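Subtilisin-like serine protease (Fervidobacterium pennivorans, PDB 1R6V) degrades keratin into peptides as a calcium-binding serine endopeptidase of the subtilisin family, allowing the bacterium to grow on native feathers. Local coordinates at residues R98-P110 with T373-P385. The protein carries 1 engineered substitution. Residues are numbered along the deposited sequence; the frame is centred on the assembly and turned at random.
Sequences RELIKPTVVKPNP and TYDYYQGTSMAAP
Pro103 packs against Ser381, the probable charge-relay serine, Met382 and the ring of Tyr377. Pro103 CB lies 3.3 Å from Ser381 OG. Pro103 CG approaches Tyr377 CD2 at 3.7 Å. The thioether of Met382, its chain bent at chi2 and chi3, comes up beneath the same proline. One water takes a hydrogen bond from Ser381 N and gives one to Ile101 O, whose residue is the centre of an inverse gamma turn. Beyond this dense knot the backbones run antiparallel: Thr104 and Gln378 form a hydrogen-bonded pair, with Thr104 N to Gln378 O at 3.0 Å and Gln378 N to Thr104 O at 2.9 Å, while Val106 N reaches Tyr376 O. This is a subtilase in which the propeptide lies along the active-site cleft beside Ser381; residues 99-101 probably lie as the propeptide end does in subtilisins, and the chain runs on beyond the serine. The engineered Ala200, close to Pro103, stands at what is probably another relay position. Strand 104-105 thereby becomes an edge of the three-stranded sheet that includes 374-378 and 347-350. The outer flank is looser. Thr104 and Gln378 point the same way, their OG1 and NE2 3.8 Å apart, and a second water lies against both, weakly on the amide. Farther along, Pro108 CB rests over one face of the Tyr376 ring, 3.8 Å from its centroid, in a CH-pi contact; the ring of Tyr376 is placed there with its CG anti to the carbonyl carbon (chi1 -57°). A serine in place of Tyr376 would probably leave Pro108 without its aromatic platform and Glu134 without the phenol hydroxyl it hydrogen-bonds. Near this end a third water bridges Val106 O and Asp375 OD1, donating to each.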
loop_
_atom_site.group_PDB
_atom_site.type_symbol
_atom_site.label_atom_id
_atom_site.label_comp_id
_atom_site.label_asym_id
_atom_site.label_seq_id
_atom_site.Cartn_x
_atom_site.Cartn_y
_atom_site.Cartn_z
ATOM N N ARG A 98 8.854 -4.987 5.618
ATOM C CA ARG A 98 9.182 -3.569 5.368
ATOM C C ARG A 98 10.526 -3.275 6.001
ATOM O O ARG A 98 10.916 -3.916 6.970
ATOM C CB ARG A 98 8.179 -2.613 6.018
ATOM C CG ARG A 98 6.733 -2.905 5.743
ATOM C CD ARG A 98 6.275 -2.542 4.344
ATOM N NE ARG A 98 4.889 -2.951 4.181
ATOM C CZ ARG A 98 4.261 -3.064 3.017
ATOM N NH1 ARG A 98 4.892 -2.777 1.879
ATOM N NH2 ARG A 98 3.009 -3.523 2.985
ATOM N N GLU A 99 11.218 -2.281 5.472
ATOM C CA GLU A 99 12.497 -1.910 6.030
ATOM C C GLU A 99 12.558 -0.407 6.118
ATOM O O GLU A 99 11.931 0.301 5.335
ATOM C CB GLU A 99 13.640 -2.407 5.141
ATOM C CG GLU A 99 13.598 -3.901 4.903
ATOM C CD GLU A 99 14.747 -4.409 4.052
ATOM O OE1 GLU A 99 14.882 -3.957 2.894
ATOM O OE2 GLU A 99 15.509 -5.272 4.547
ATOM N N LEU A 100 13.327 0.068 7.082
ATOM C CA LEU A 100 13.518 1.492 7.255
ATOM C C LEU A 100 14.465 1.923 6.138
ATOM O O LEU A 100 15.401 1.198 5.799
ATOM C CB LEU A 100 14.171 1.743 8.613
ATOM C CG LEU A 100 14.195 3.155 9.184
ATOM C CD1 LEU A 100 12.808 3.540 9.629
ATOM C CD2 LEU A 100 15.162 3.195 10.374
ATOM N N ILE A 101 14.211 3.080 5.540
ATOM C CA ILE A 101 15.099 3.601 4.503
ATOM C C ILE A 101 16.184 4.306 5.320
ATOM O O ILE A 101 16.160 5.520 5.507
ATOM C CB ILE A 101 14.341 4.587 3.595
ATOM C CG1 ILE A 101 13.185 3.852 2.911
ATOM C CG2 ILE A 101 15.280 5.174 2.538
ATOM C CD1 ILE A 101 12.215 4.771 2.155
ATOM N N LYS A 102 17.136 3.508 5.799
ATOM C CA LYS A 102 18.215 3.949 6.680
ATOM C C LYS A 102 19.197 5.027 6.236
ATOM O O LYS A 102 19.845 4.911 5.198
ATOM C CB LYS A 102 19.023 2.725 7.138
ATOM C CG LYS A 102 18.273 1.762 8.064
ATOM C CD LYS A 102 18.326 2.185 9.537
ATOM C CE LYS A 102 19.723 2.036 10.133
ATOM N NZ LYS A 102 19.803 2.617 11.508
ATOM N N PRO A 103 19.338 6.087 7.048
ATOM C CA PRO A 103 20.277 7.155 6.693
ATOM C C PRO A 103 21.696 6.691 6.989
ATOM O O PRO A 103 21.892 5.808 7.822
ATOM C CB PRO A 103 19.861 8.300 7.612
ATOM C CG PRO A 103 19.353 7.600 8.827
ATOM C CD PRO A 103 18.561 6.442 8.251
ATOM N N THR A 104 22.679 7.270 6.306
ATOM C CA THR A 104 24.073 6.906 6.551
ATOM C C THR A 104 24.821 8.130 7.068
ATOM O O THR A 104 24.447 9.262 6.784
ATOM C CB THR A 104 24.759 6.379 5.277
ATOM O OG1 THR A 104 24.634 7.340 4.224
ATOM C CG2 THR A 104 24.119 5.073 4.835
ATOM N N VAL A 105 25.871 7.903 7.844
ATOM C CA VAL A 105 26.634 9.002 8.397
ATOM C C VAL A 105 27.609 9.598 7.390
ATOM O O VAL A 105 28.159 8.884 6.540
ATOM C CB VAL A 105 27.413 8.544 9.652
ATOM C CG1 VAL A 105 28.357 9.652 10.139
ATOM C CG2 VAL A 105 26.426 8.182 10.755
ATOM N N VAL A 106 27.775 10.918 7.451
ATOM C CA VAL A 106 28.735 11.603 6.595
ATOM C C VAL A 106 29.497 12.603 7.452
ATOM O O VAL A 106 29.099 12.911 8.581
ATOM C CB VAL A 106 28.085 12.345 5.382
ATOM C CG1 VAL A 106 27.320 11.351 4.513
ATOM C CG2 VAL A 106 27.183 13.489 5.858
ATOM N N LYS A 107 30.613 13.098 6.923
ATOM C CA LYS A 107 31.422 14.064 7.653
ATOM C C LYS A 107 30.932 15.481 7.441
ATOM O O LYS A 107 30.279 15.780 6.442
ATOM C CB LYS A 107 32.877 13.999 7.180
ATOM C CG LYS A 107 33.574 12.689 7.447
ATOM C CD LYS A 107 33.809 12.457 8.924
ATOM C CE LYS A 107 34.616 11.177 9.134
ATOM N NZ LYS A 107 34.889 10.904 10.567
ATOM N N PRO A 108 31.227 16.374 8.388
ATOM C CA PRO A 108 30.782 17.753 8.193
ATOM C C PRO A 108 31.477 18.315 6.964
ATOM O O PRO A 108 32.551 17.845 6.572
ATOM C CB PRO A 108 31.216 18.459 9.482
ATOM C CG PRO A 108 32.282 17.540 10.069
ATOM C CD PRO A 108 31.759 16.172 9.747
ATOM N N ASN A 109 30.851 19.310 6.351
ATOM C CA ASN A 109 31.410 19.943 5.170
ATOM C C ASN A 109 31.228 21.459 5.253
ATOM O O ASN A 109 30.163 21.985 4.951
ATOM C CB ASN A 109 30.738 19.385 3.913
ATOM C CG ASN A 109 31.225 20.056 2.651
ATOM O OD1 ASN A 109 32.204 20.799 2.680
ATOM N ND2 ASN A 109 30.551 19.793 1.532
ATOM N N PRO A 110 32.282 22.182 5.664
ATOM C CA PRO A 110 32.248 23.644 5.792
ATOM C C PRO A 110 31.930 24.412 4.509
ATOM O O PRO A 110 31.577 25.590 4.566
ATOM C CB PRO A 110 33.643 23.967 6.322
ATOM C CG PRO A 110 34.488 22.928 5.676
ATOM C CD PRO A 110 33.645 21.680 5.914
ATOM N N THR A 373 23.883 15.378 21.936
ATOM C CA THR A 373 24.607 14.627 20.908
ATOM C C THR A 373 24.011 14.883 19.533
ATOM O O THR A 373 22.796 14.911 19.380
ATOM C CB THR A 373 24.553 13.128 21.200
ATOM O OG1 THR A 373 23.207 12.761 21.555
ATOM C CG2 THR A 373 25.491 12.786 22.373
ATOM N N TYR A 374 24.874 15.049 18.537
ATOM C CA TYR A 374 24.430 15.341 17.176
ATOM C C TYR A 374 25.243 14.555 16.175
ATOM O O TYR A 374 26.322 14.070 16.494
ATOM C CB TYR A 374 24.648 16.825 16.861
ATOM C CG TYR A 374 23.883 17.754 17.761
ATOM C CD1 TYR A 374 24.332 18.049 19.048
ATOM C CD2 TYR A 374 22.665 18.291 17.341
ATOM C CE1 TYR A 374 23.581 18.846 19.900
ATOM C CE2 TYR A 374 21.907 19.084 18.176
ATOM C CZ TYR A 374 22.363 19.356 19.456
ATOM O OH TYR A 374 21.582 20.109 20.290
ATOM N N ASP A 375 24.723 14.439 14.960
ATOM C CA ASP A 375 25.467 13.766 13.904
ATOM C C ASP A 375 24.962 14.242 12.561
ATOM O O ASP A 375 23.843 14.762 12.441
ATOM C CB ASP A 375 25.351 12.228 13.982
ATOM C CG ASP A 375 26.629 11.528 13.514
ATOM O OD1 ASP A 375 27.455 12.200 12.848
ATOM O OD2 ASP A 375 26.799 10.314 13.808
ATOM N N TYR A 376 25.799 14.055 11.553
ATOM C CA TYR A 376 25.487 14.445 10.184
ATOM C C TYR A 376 25.076 13.200 9.399
ATOM O O TYR A 376 25.844 12.248 9.293
ATOM C CB TYR A 376 26.711 15.066 9.494
ATOM C CG TYR A 376 27.299 16.268 10.195
ATOM C CD1 TYR A 376 28.148 16.098 11.280
ATOM C CD2 TYR A 376 27.014 17.566 9.775
ATOM C CE1 TYR A 376 28.703 17.176 11.936
ATOM C CE2 TYR A 376 27.574 18.670 10.439
ATOM C CZ TYR A 376 28.416 18.451 11.519
ATOM O OH TYR A 376 28.973 19.498 12.213
ATOM N N TYR A 377 23.875 13.225 8.832
ATOM C CA TYR A 377 23.364 12.101 8.061
ATOM C C TYR A 377 23.063 12.496 6.619
ATOM O O TYR A 377 22.945 13.680 6.282
ATOM C CB TYR A 377 22.053 11.574 8.662
ATOM C CG TYR A 377 22.161 10.823 9.970
ATOM C CD1 TYR A 377 23.397 10.533 10.547
ATOM C CD2 TYR A 377 21.011 10.376 10.614
ATOM C CE1 TYR A 377 23.489 9.805 11.743
ATOM C CE2 TYR A 377 21.081 9.657 11.804
ATOM C CZ TYR A 377 22.318 9.373 12.366
ATOM O OH TYR A 377 22.390 8.666 13.554
ATOM N N GLN A 378 22.904 11.479 5.785
ATOM C CA GLN A 378 22.548 11.669 4.393
ATOM C C GLN A 378 21.511 10.604 4.061
ATOM O O GLN A 378 21.507 9.527 4.657
ATOM C CB GLN A 378 23.791 11.505 3.522
ATOM C CG GLN A 378 23.540 11.187 2.082
ATOM C CD GLN A 378 24.755 10.502 1.455
ATOM O OE1 GLN A 378 25.837 11.074 1.403
ATOM N NE2 GLN A 378 24.575 9.270 0.986
ATOM N N GLY A 379 20.613 10.918 3.138
ATOM C CA GLY A 379 19.618 9.948 2.738
ATOM C C GLY A 379 18.280 10.594 2.473
ATOM O O GLY A 379 18.043 11.740 2.866
ATOM N N THR A 380 17.405 9.861 1.798
ATOM C CA THR A 380 16.086 10.397 1.523
ATOM C C THR A 380 15.352 10.573 2.857
ATOM O O THR A 380 14.442 11.397 2.977
ATOM C CB THR A 380 15.300 9.466 0.582
ATOM O OG1 THR A 380 16.115 9.147 -0.558
ATOM C CG2 THR A 380 14.065 10.168 0.088
ATOM N N SER A 381 15.775 9.835 3.882
ATOM C CA SER A 381 15.119 9.963 5.184
ATOM C C SER A 381 15.506 11.292 5.851
ATOM O O SER A 381 14.880 11.732 6.824
ATOM C CB SER A 381 15.479 8.781 6.094
ATOM O OG SER A 381 16.835 8.820 6.488
ATOM N N MET A 382 16.553 11.931 5.331
ATOM C CA MET A 382 16.982 13.220 5.857
ATOM C C MET A 382 16.262 14.341 5.085
ATOM O O MET A 382 16.136 15.466 5.568
ATOM C CB MET A 382 18.508 13.378 5.721
ATOM C CG MET A 382 19.298 12.903 6.937
ATOM S SD MET A 382 18.914 11.164 7.342
ATOM C CE MET A 382 18.944 10.473 5.704
ATOM N N ALA A 383 15.794 14.021 3.885
ATOM C CA ALA A 383 15.096 15.006 3.057
ATOM C C ALA A 383 13.630 15.136 3.465
ATOM O O ALA A 383 13.096 16.240 3.608
ATOM C CB ALA A 383 15.181 14.593 1.577
ATOM N N ALA A 384 12.972 14.002 3.651
ATOM C CA ALA A 384 11.557 14.034 4.014
ATOM C C ALA A 384 11.220 14.930 5.211
ATOM O O ALA A 384 10.235 15.660 5.174
ATOM C CB ALA A 384 11.035 12.589 4.248
ATOM N N PRO A 385 12.009 14.877 6.297
ATOM C CA PRO A 385 11.691 15.735 7.440
ATOM C C PRO A 385 11.702 17.224 7.110
ATOM O O PRO A 385 11.015 18.010 7.765
ATOM C CB PRO A 385 12.745 15.364 8.488
ATOM C CG PRO A 385 13.786 14.602 7.732
ATOM C CD PRO A 385 13.049 13.891 6.652
HETATM O O HOH W 1 17.741 7.690 4.122
HETATM O O HOH W 2 22.501 6.896 2.150
HETATM O O HOH W 3 29.686 12.692 11.334
#